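Local coordinates for protein peptidase S15/CocE/NonD (Thaumarchaeota archaeon SCGC AB-539-E09, PDB 4PF1) that acts as an aminopeptidase of the S15 family of serine peptidases, probably cleaving peptide bonds near the N termini of its substrates with an alpha/beta-hydrolase catalytic domain, at residues Leu406-Asp411 against Gln608-Thr613; Val489-Ala494 against Ala619-Ile624; Asp531-Arg536 against Tyr555-Pro560. All blocks are in the same frame, centred on the assembly; numbering follows the deposited sequence.

In the fold
All three contacts lie in the C-terminal non-catalytic domain of the chain. Strand 401-408 comes first, and interaction 1 closes a long loop from 406-411 to 608-613. Strand 489-496 follows, and interaction 2 pairs it with 619-624, further along the same long strand 606-625, so the loops of interactions 1 and 2 cross. Interaction 3 closes the short loop between 531-536 and 555-560 and is nested inside both. Interactions 1 and 2 touch within one antiparallel sheet, where 606-625 neighbours 401-408 and 489-496. Strand 553-558, next to 489-496, extends that sheet to interaction 3, which ties it to the sheet of 525-534.

Interaction 1 of 3, residues Leu406-Asp411 against Gln608-Thr613; sequences LYVQED and QRVWRT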
loop_
_atom_site.group_PDB
_atom_site.type_symbol
_atom_site.label_atom_id
_atom_site.label_comp_id
_atom_site.label_asym_id
_atom_site.label_seq_id
_atom_site.Cartn_x
_atom_site.Cartn_y
_atom_site.Cartn_z
ATOM N N LEU A 406 -17.946 37.658 7.186
ATOM C CA LEU A 406 -16.614 37.239 7.609
ATOM C C LEU A 406 -15.585 38.081 6.842
ATOM O O LEU A 406 -15.225 37.747 5.712
ATOM C CB LEU A 406 -16.443 35.729 7.335
ATOM C CG LEU A 406 -15.384 34.972 8.140
ATOM C CD1 LEU A 406 -15.475 35.281 9.650
ATOM C CD2 LEU A 406 -15.517 33.478 7.914
ATOM N N TYR A 407 -15.167 39.211 7.443
ATOM C CA TYR A 407 -14.277 40.204 6.821
ATOM C C TYR A 407 -12.813 39.786 6.760
ATOM O O TYR A 407 -12.277 39.273 7.742
ATOM C CB TYR A 407 -14.366 41.547 7.571
ATOM C CG TYR A 407 -15.737 42.181 7.535
ATOM C CD1 TYR A 407 -16.152 42.928 6.437
ATOM C CD2 TYR A 407 -16.609 42.065 8.613
ATOM C CE1 TYR A 407 -17.412 43.519 6.400
ATOM C CE2 TYR A 407 -17.873 42.650 8.586
ATOM C CZ TYR A 407 -18.268 43.383 7.478
ATOM O OH TYR A 407 -19.511 43.970 7.443
ATOM N N VAL A 408 -12.140 40.090 5.625
ATOM C CA VAL A 408 -10.688 39.899 5.486
ATOM C C VAL A 408 -10.023 41.091 6.207
ATOM O O VAL A 408 -10.529 42.209 6.116
ATOM C CB VAL A 408 -10.197 39.723 4.012
ATOM C CG1 VAL A 408 -10.850 38.509 3.348
ATOM C CG2 VAL A 408 -10.409 40.986 3.176
ATOM N N GLN A 409 -8.975 40.837 7.000
ATOM C CA GLN A 409 -8.344 41.887 7.812
ATOM C C GLN A 409 -6.819 41.936 7.628
ATOM O O GLN A 409 -6.246 41.076 6.953
ATOM C CB GLN A 409 -8.681 41.672 9.308
ATOM C CG GLN A 409 -10.182 41.698 9.633
ATOM C CD GLN A 409 -10.525 41.099 10.984
ATOM O OE1 GLN A 409 -9.738 40.374 11.606
ATOM N NE2 GLN A 409 -11.736 41.361 11.448
ATOM N N GLU A 410 -6.163 42.933 8.266
ATOM C CA GLU A 410 -4.709 43.114 8.251
ATOM C C GLU A 410 -4.001 41.957 8.984
ATOM O O GLU A 410 -4.633 41.253 9.775
ATOM C CB GLU A 410 -4.317 44.474 8.877
ATOM C CG GLU A 410 -4.579 44.583 10.379
ATOM C CD GLU A 410 -3.985 45.790 11.087
ATOM O OE1 GLU A 410 -3.029 46.398 10.552
ATOM O OE2 GLU A 410 -4.457 46.103 12.204
ATOM N N ASP A 411 -2.684 41.774 8.715
ATOM C CA ASP A 411 -1.817 40.741 9.304
ATOM C C ASP A 411 -2.381 39.310 9.080
ATOM O O ASP A 411 -2.252 38.448 9.957
ATOM C CB ASP A 411 -1.569 41.004 10.814
ATOM C CG ASP A 411 -1.021 42.385 11.134
ATOM O OD1 ASP A 411 0.067 42.731 10.615
ATOM O OD2 ASP A 411 -1.658 43.104 11.939
ATOM N N GLN A 608 -2.418 42.623 -8.363
ATOM C CA GLN A 608 -3.758 42.398 -7.819
ATOM C C GLN A 608 -3.860 42.901 -6.398
ATOM O O GLN A 608 -2.944 42.692 -5.603
ATOM C CB GLN A 608 -4.143 40.900 -7.873
ATOM C CG GLN A 608 -3.612 40.116 -9.090
ATOM C CD GLN A 608 -4.320 40.463 -10.376
ATOM O OE1 GLN A 608 -4.203 41.571 -10.899
ATOM N NE2 GLN A 608 -5.007 39.496 -10.953
ATOM N N ARG A 609 -4.992 43.543 -6.065
ATOM C CA ARG A 609 -5.220 44.094 -4.733
ATOM C C ARG A 609 -6.605 43.756 -4.225
ATOM O O ARG A 609 -7.592 44.132 -4.855
ATOM C CB ARG A 609 -5.042 45.624 -4.740
ATOM C CG ARG A 609 -3.608 46.101 -4.846
ATOM C CD ARG A 609 -3.572 47.604 -5.020
ATOM N NE ARG A 609 -2.208 48.107 -5.161
ATOM C CZ ARG A 609 -1.902 49.385 -5.356
ATOM N NH1 ARG A 609 -2.860 50.301 -5.432
ATOM N NH2 ARG A 609 -0.636 49.759 -5.474
ATOM N N VAL A 610 -6.684 43.069 -3.076
ATOM C CA VAL A 610 -7.955 42.770 -2.423
ATOM C C VAL A 610 -8.141 43.815 -1.311
ATOM O O VAL A 610 -7.411 43.805 -0.313
ATOM C CB VAL A 610 -8.046 41.305 -1.920
ATOM C CG1 VAL A 610 -9.240 41.111 -0.990
ATOM C CG2 VAL A 610 -8.120 40.333 -3.097
ATOM N N TRP A 611 -9.070 44.758 -1.534
ATOM C CA TRP A 611 -9.313 45.887 -0.638
ATOM C C TRP A 611 -10.183 45.512 0.564
ATOM O O TRP A 611 -11.083 44.684 0.450
ATOM C CB TRP A 611 -9.926 47.056 -1.416
ATOM C CG TRP A 611 -8.935 47.750 -2.311
ATOM C CD1 TRP A 611 -8.357 47.253 -3.444
ATOM C CD2 TRP A 611 -8.394 49.067 -2.130
ATOM N NE1 TRP A 611 -7.485 48.174 -3.975
ATOM C CE2 TRP A 611 -7.484 49.296 -3.186
ATOM C CE3 TRP A 611 -8.597 50.082 -1.178
ATOM C CZ2 TRP A 611 -6.805 50.511 -3.337
ATOM C CZ3 TRP A 611 -7.909 51.278 -1.319
ATOM C CH2 TRP A 611 -7.016 51.479 -2.381
ATOM N N ARG A 612 -9.899 46.131 1.720
ATOM C CA ARG A 612 -10.590 45.869 2.988
ATOM C C ARG A 612 -10.724 47.167 3.794
ATOM O O ARG A 612 -9.976 47.402 4.749
ATOM C CB ARG A 612 -9.848 44.781 3.798
ATOM C CG ARG A 612 -8.326 44.817 3.639
ATOM C CD ARG A 612 -7.641 43.878 4.596
ATOM N NE ARG A 612 -6.194 43.859 4.382
ATOM C CZ ARG A 612 -5.334 44.660 5.000
ATOM N NH1 ARG A 612 -5.765 45.555 5.882
ATOM N NH2 ARG A 612 -4.035 44.569 4.748
ATOM N N THR A 613 -11.649 48.037 3.358
ATOM C CA THR A 613 -11.908 49.343 3.978
ATOM C C THR A 613 -13.406 49.495 4.251
ATOM O O THR A 613 -14.184 48.658 3.806
ATOM C CB THR A 613 -11.399 50.488 3.064
ATOM O OG1 THR A 613 -12.151 50.493 1.852
ATOM C CG2 THR A 613 -9.914 50.385 2.749
#
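Arg612 lays its side chain across the backbone of Val408, Gln409 and Glu410, with one face of its guanidinium turned to Glu410. The CA of Glu410 stands 3.5 Å above the guanidinium plane, displaced toward the rim, and Glu410 CB comes to 3.5 Å from Arg612 NH1. Nearer the root of the chain, Arg612 CB rests 3.5 Å from Val408 O, and Arg612 CD lies 3.7 Å from Gln409 C. The arginine thus follows the other segment with its methylenes first and its flat end last. It starts with CG lodged between the backbone N and carbonyl carbon (chi1 34°), then runs extended to NE, and a chi4 of 91° turns the guanidinium across the chain to bring a face against Glu410.

Beside the arginine, Val408 supplies the apolar part of the contact. Its CG2 meets Arg612 CB at 3.9 Å, the two side chains crossing at about a right angle, and is 4.3 Å from Val610 CG1. Thr618 touches both valines and also bonds to Val408 through the backbone, so the returning part of strand 606-625 lies beside this valine pair.

The charge of Arg612 is met outside the two segments, by a salt bridge from NE to Asp426. Glu410, by contrast, sends its carboxylate away: Glu410 OE1 remains 5.5 Å from Arg612 NH1, too far for an ion pair, though the opposite charges may still attract weakly. A glycerol, probably from the crystallisation liquor, sits about 4 Å from the arginine side chain. Held by van der Waals packing without a direct hydrogen bond between the segments, the contact uses Arg612 chiefly as a flat, partly apolar cover for the backbone of Val408 to Glu410, while Asp426 probably helps to fix its orientation.

Interaction 2 of 3, residues Val489-Ala494 against Ala619-Ile624; sequences VARLFA and AIEIHI
Ala619 opens the pairing with Arg491, its N donating to Arg491 O (3.1 Å) and its O receiving Arg491 N (2.9 Å) almost in line with the carbonyl, at a C=O...N angle of 177°. Next comes Ile620, the non-hydrogen-bonded partner of Ala490; Ile620 CD1 packs 3.8 Å from Ala490 CB on the other face of the sheet. Glu621 then returns to the face of Ala619 and forms a second hydrogen-bonded pair, its N reaching Val489 O at 2.7 Å and its O accepting from Val489 N. Its side chain runs out over the neighbouring strand to a salt bridge, Glu621 OE2 to Arg491 NH1 at 2.8 Å. Glu621 OE2 uses its anti lone pair and sits at the guanidinium edge, almost in that plane, although the carboxylate as a whole is turned 38° from it. A bend at chi3 (74°) swings the arginine tip back to this oxygen. Asp405 also grips NH1, and Tyr403 bonds to Glu621 OE1, which probably steadies the carboxylate. Strand 606-625 thus runs between 401-408 and 489-496, with 553-558 beyond the latter, while Ile620 faces Val505 and Ile507 of strand 502-510.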
loop_
_atom_site.group_PDB
_atom_site.type_symbol
_atom_site.label_atom_id
_atom_site.label_comp_id
_atom_site.label_asym_id
_atom_site.label_seq_id
_atom_site.Cartn_x
_atom_site.Cartn_y
_atom_site.Cartn_z
ATOM N N VAL A 489 -21.414 33.535 0.057
ATOM C CA VAL A 489 -21.269 34.464 -1.065
ATOM C C VAL A 489 -20.070 35.373 -0.801
ATOM O O VAL A 489 -19.995 36.016 0.249
ATOM C CB VAL A 489 -22.569 35.273 -1.355
ATOM C CG1 VAL A 489 -22.339 36.323 -2.444
ATOM C CG2 VAL A 489 -23.722 34.344 -1.747
ATOM N N ALA A 490 -19.112 35.388 -1.735
ATOM C CA ALA A 490 -17.935 36.228 -1.613
ATOM C C ALA A 490 -18.225 37.615 -2.162
ATOM O O ALA A 490 -18.563 37.761 -3.344
ATOM C CB ALA A 490 -16.756 35.602 -2.345
ATOM N N ARG A 491 -18.164 38.628 -1.286
ATOM C CA ARG A 491 -18.324 40.019 -1.684
ATOM C C ARG A 491 -16.925 40.573 -1.801
ATOM O O ARG A 491 -16.325 40.963 -0.800
ATOM C CB ARG A 491 -19.192 40.795 -0.680
ATOM C CG ARG A 491 -19.632 42.162 -1.195
ATOM C CD ARG A 491 -20.538 42.875 -0.213
ATOM N NE ARG A 491 -19.802 43.392 0.942
ATOM C CZ ARG A 491 -19.931 42.927 2.182
ATOM N NH1 ARG A 491 -20.782 41.941 2.444
ATOM N NH2 ARG A 491 -19.215 43.446 3.170
ATOM N N LEU A 492 -16.345 40.452 -2.997
ATOM C CA LEU A 492 -14.957 40.806 -3.236
ATOM C C LEU A 492 -14.808 42.175 -3.881
ATOM O O LEU A 492 -15.357 42.423 -4.953
ATOM C CB LEU A 492 -14.295 39.724 -4.115
ATOM C CG LEU A 492 -12.828 39.955 -4.498
ATOM C CD1 LEU A 492 -11.892 39.573 -3.352
ATOM C CD2 LEU A 492 -12.472 39.189 -5.756
ATOM N N PHE A 493 -14.039 43.054 -3.224
ATOM C CA PHE A 493 -13.678 44.364 -3.748
ATOM C C PHE A 493 -12.224 44.278 -4.158
ATOM O O PHE A 493 -11.344 44.160 -3.299
ATOM C CB PHE A 493 -13.918 45.471 -2.704
ATOM C CG PHE A 493 -15.371 45.753 -2.407
ATOM C CD1 PHE A 493 -16.082 46.687 -3.151
ATOM C CD2 PHE A 493 -16.026 45.101 -1.369
ATOM C CE1 PHE A 493 -17.420 46.967 -2.858
ATOM C CE2 PHE A 493 -17.372 45.355 -1.100
ATOM C CZ PHE A 493 -18.058 46.294 -1.839
ATOM N N ALA A 494 -11.970 44.205 -5.468
ATOM C CA ALA A 494 -10.615 44.006 -5.957
ATOM C C ALA A 494 -10.264 44.893 -7.149
ATOM O O ALA A 494 -11.128 45.236 -7.959
ATOM C CB ALA A 494 -10.412 42.546 -6.327
ATOM N N ALA A 619 -15.573 40.537 2.140
ATOM C CA ALA A 619 -16.017 39.584 3.154
ATOM C C ALA A 619 -16.709 38.391 2.541
ATOM O O ALA A 619 -17.191 38.462 1.408
ATOM C CB ALA A 619 -16.975 40.270 4.123
ATOM N N ILE A 620 -16.805 37.304 3.315
ATOM C CA ILE A 620 -17.581 36.127 2.947
ATOM C C ILE A 620 -18.909 36.236 3.676
ATOM O O ILE A 620 -18.929 36.385 4.902
ATOM C CB ILE A 620 -16.846 34.791 3.270
ATOM C CG1 ILE A 620 -15.432 34.720 2.628
ATOM C CG2 ILE A 620 -17.714 33.567 2.906
ATOM C CD1 ILE A 620 -15.358 34.863 1.104
ATOM N N GLU A 621 -20.011 36.230 2.926
ATOM C CA GLU A 621 -21.349 36.294 3.502
ATOM C C GLU A 621 -21.795 34.872 3.790
ATOM O O GLU A 621 -22.085 34.119 2.859
ATOM C CB GLU A 621 -22.322 37.018 2.556
ATOM C CG GLU A 621 -21.909 38.445 2.217
ATOM C CD GLU A 621 -22.746 39.142 1.157
ATOM O OE1 GLU A 621 -23.688 38.514 0.620
ATOM O OE2 GLU A 621 -22.462 40.327 0.871
ATOM N N ILE A 622 -21.735 34.468 5.070
ATOM C CA ILE A 622 -22.075 33.106 5.495
ATOM C C ILE A 622 -23.281 33.095 6.435
ATOM O O ILE A 622 -23.514 34.056 7.173
ATOM C CB ILE A 622 -20.868 32.370 6.138
ATOM C CG1 ILE A 622 -19.909 33.337 6.859
ATOM C CG2 ILE A 622 -20.133 31.523 5.113
ATOM C CD1 ILE A 622 -20.073 33.371 8.318
ATOM N N HIS A 623 -24.027 31.986 6.417
ATOM C CA HIS A 623 -25.216 31.802 7.232
ATOM C C HIS A 623 -24.905 30.852 8.406
ATOM O O HIS A 623 -24.822 29.635 8.217
ATOM C CB HIS A 623 -26.363 31.279 6.349
ATOM C CG HIS A 623 -27.658 31.088 7.064
ATOM N ND1 HIS A 623 -28.452 32.164 7.415
ATOM C CD2 HIS A 623 -28.282 29.943 7.427
ATOM C CE1 HIS A 623 -29.517 31.644 8.001
ATOM N NE2 HIS A 623 -29.461 30.310 8.026
ATOM N N ILE A 624 -24.675 31.429 9.605
ATOM C CA ILE A 624 -24.358 30.672 10.823
ATOM C C ILE A 624 -25.658 30.271 11.522
ATOM O O ILE A 624 -26.550 31.101 11.694
ATOM C CB ILE A 624 -23.395 31.464 11.772
ATOM C CG1 ILE A 624 -22.026 31.701 11.098
ATOM C CG2 ILE A 624 -23.225 30.758 13.136
ATOM C CD1 ILE A 624 -21.034 32.593 11.897
#

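Interaction 3 of 3, residues Asp531-Arg536 against Tyr555-Pro560; sequences DIFRGR and YRIPLP
Phe533 and Ile557 point at each other from two strands whose axes lie 7.6 Å apart at 145°, and their side chains cross at a slant, with Phe533 CB 3.8 Å from Ile557 CG1. With CG anti to the backbone N (chi1 -168°), the phenyl ring reaches out to the opposite backbone, and Phe533 CE2 approaches Arg556 O to 3.6 Å. Further along, Tyr555 turns a ring edge to the backbone of Gly535, its CE2 4.0 Å from Gly535 CA. At the other end, Leu559 brings CD2 to 3.4 Å from Asp531 N, and Pro560 CD lies 3.9 Å from Asp531 OD2. That same oxygen accepts a bond from a water, which also donates to Pro558 O at 2.7 Å and so bridges the segments. The other carboxylate oxygen, Asp531 OD1, takes Ile532 N on its anti lone pair and also bonds to His198. Replacing Asp531 by an alanine would probably leave His198 and the bridging water without their shared carboxylate and open a gap beside Pro560. Packing of two antiparallel sheets through the side chains between them is characteristic of a beta sandwich, consistent with a galactose-binding-like C-terminal domain.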
loop_
_atom_site.group_PDB
_atom_site.type_symbol
_atom_site.label_atom_id
_atom_site.label_comp_id
_atom_site.label_asym_id
_atom_site.label_seq_id
_atom_site.Cartn_x
_atom_site.Cartn_y
_atom_site.Cartn_z
ATOM N N ASP A 531 -14.741 28.425 -5.533
ATOM C CA ASP A 531 -15.130 28.640 -6.922
ATOM C C ASP A 531 -14.329 29.770 -7.561
ATOM O O ASP A 531 -13.516 30.418 -6.897
ATOM C CB ASP A 531 -16.646 28.869 -7.081
ATOM C CG ASP A 531 -17.229 28.050 -8.227
ATOM O OD1 ASP A 531 -16.540 27.903 -9.265
ATOM O OD2 ASP A 531 -18.347 27.524 -8.069
ATOM N N ILE A 532 -14.528 29.963 -8.869
ATOM C CA ILE A 532 -13.804 30.938 -9.685
ATOM C C ILE A 532 -14.789 31.829 -10.451
ATOM O O ILE A 532 -15.861 31.373 -10.856
ATOM C CB ILE A 532 -12.822 30.184 -10.650
ATOM C CG1 ILE A 532 -11.998 31.158 -11.544
ATOM C CG2 ILE A 532 -13.549 29.107 -11.481
ATOM C CD1 ILE A 532 -10.815 30.514 -12.304
ATOM N N PHE A 533 -14.412 33.097 -10.653
ATOM C CA PHE A 533 -15.211 34.046 -11.412
ATOM C C PHE A 533 -14.349 34.677 -12.504
ATOM O O PHE A 533 -13.282 35.216 -12.204
ATOM C CB PHE A 533 -15.796 35.132 -10.479
ATOM C CG PHE A 533 -16.875 35.994 -11.102
ATOM C CD1 PHE A 533 -16.555 36.973 -12.038
ATOM C CD2 PHE A 533 -18.203 35.860 -10.716
ATOM C CE1 PHE A 533 -17.552 37.759 -12.622
ATOM C CE2 PHE A 533 -19.195 36.664 -11.280
ATOM C CZ PHE A 533 -18.865 37.605 -12.234
ATOM N N ARG A 534 -14.812 34.628 -13.766
ATOM C CA ARG A 534 -14.099 35.270 -14.872
ATOM C C ARG A 534 -14.537 36.734 -14.931
ATOM O O ARG A 534 -15.689 37.028 -15.263
ATOM C CB ARG A 534 -14.333 34.533 -16.203
ATOM C CG ARG A 534 -13.415 35.015 -17.327
ATOM C CD ARG A 534 -12.940 33.874 -18.197
ATOM N NE ARG A 534 -11.778 33.191 -17.625
ATOM C CZ ARG A 534 -11.194 32.131 -18.174
ATOM N NH1 ARG A 534 -11.666 31.612 -19.301
ATOM N NH2 ARG A 534 -10.140 31.572 -17.593
ATOM N N GLY A 535 -13.619 37.619 -14.529
ATOM C CA GLY A 535 -13.818 39.060 -14.372
ATOM C C GLY A 535 -14.458 39.828 -15.508
ATOM O O GLY A 535 -15.101 40.852 -15.262
ATOM N N ARG A 536 -14.289 39.358 -16.759
ATOM C CA ARG A 536 -14.878 40.011 -17.938
ATOM C C ARG A 536 -16.436 39.984 -17.894
ATOM O O ARG A 536 -17.076 40.761 -18.605
ATOM C CB ARG A 536 -14.355 39.367 -19.241
ATOM C CG ARG A 536 -14.848 37.936 -19.462
ATOM C CD ARG A 536 -13.953 37.122 -20.375
ATOM N NE ARG A 536 -14.226 37.361 -21.792
ATOM C CZ ARG A 536 -13.428 38.057 -22.598
ATOM N NH1 ARG A 536 -13.745 38.220 -23.873
ATOM N NH2 ARG A 536 -12.304 38.589 -22.133
ATOM N N TYR A 555 -17.255 42.435 -6.914
ATOM C CA TYR A 555 -17.597 41.133 -7.486
ATOM C C TYR A 555 -18.500 40.365 -6.534
ATOM O O TYR A 555 -18.272 40.378 -5.322
ATOM C CB TYR A 555 -16.325 40.300 -7.759
ATOM C CG TYR A 555 -15.364 40.934 -8.735
ATOM C CD1 TYR A 555 -14.415 41.861 -8.308
ATOM C CD2 TYR A 555 -15.375 40.584 -10.082
ATOM C CE1 TYR A 555 -13.530 42.454 -9.206
ATOM C CE2 TYR A 555 -14.479 41.152 -10.983
ATOM C CZ TYR A 555 -13.569 42.099 -10.544
ATOM O OH TYR A 555 -12.687 42.664 -11.425
ATOM N N ARG A 556 -19.518 39.696 -7.073
ATOM C CA ARG A 556 -20.399 38.837 -6.292
ATOM C C ARG A 556 -20.121 37.411 -6.723
ATOM O O ARG A 556 -20.382 37.060 -7.875
ATOM C CB ARG A 556 -21.879 39.218 -6.483
ATOM C CG ARG A 556 -22.758 38.815 -5.300
ATOM C CD ARG A 556 -24.237 38.954 -5.611
ATOM N NE ARG A 556 -24.852 37.661 -5.909
ATOM C CZ ARG A 556 -25.595 36.970 -5.049
ATOM N NH1 ARG A 556 -25.842 37.453 -3.837
ATOM N NH2 ARG A 556 -26.107 35.797 -5.398
ATOM N N ILE A 557 -19.474 36.622 -5.850
ATOM C CA ILE A 557 -19.090 35.254 -6.192
ATOM C C ILE A 557 -19.793 34.252 -5.256
ATOM O O ILE A 557 -19.295 33.972 -4.158
ATOM C CB ILE A 557 -17.535 35.055 -6.209
ATOM C CG1 ILE A 557 -16.820 36.181 -6.993
ATOM C CG2 ILE A 557 -17.161 33.676 -6.776
ATOM C CD1 ILE A 557 -15.339 36.392 -6.609
ATOM N N PRO A 558 -20.961 33.700 -5.677
ATOM C CA PRO A 558 -21.610 32.661 -4.859
ATOM C C PRO A 558 -20.743 31.408 -4.861
ATOM O O PRO A 558 -20.167 31.066 -5.894
ATOM C CB PRO A 558 -22.964 32.432 -5.557
ATOM C CG PRO A 558 -23.073 33.516 -6.616
ATOM C CD PRO A 558 -21.672 33.902 -6.954
ATOM N N LEU A 559 -20.577 30.777 -3.694
ATOM C CA LEU A 559 -19.692 29.625 -3.565
ATOM C C LEU A 559 -20.476 28.325 -3.318
ATOM O O LEU A 559 -21.621 28.388 -2.871
ATOM C CB LEU A 559 -18.673 29.878 -2.434
ATOM C CG LEU A 559 -17.689 31.040 -2.672
ATOM C CD1 LEU A 559 -17.085 31.520 -1.372
ATOM C CD2 LEU A 559 -16.594 30.654 -3.665
ATOM N N PRO A 560 -19.878 27.132 -3.598
ATOM C CA PRO A 560 -20.615 25.867 -3.380
ATOM C C PRO A 560 -21.206 25.742 -1.974
ATOM O O PRO A 560 -20.671 26.303 -1.023
ATOM C CB PRO A 560 -19.552 24.797 -3.625
ATOM C CG PRO A 560 -18.601 25.426 -4.570
ATOM C CD PRO A 560 -18.542 26.877 -4.184
HETATM O O HOH W 1 -20.336 28.538 -6.764
#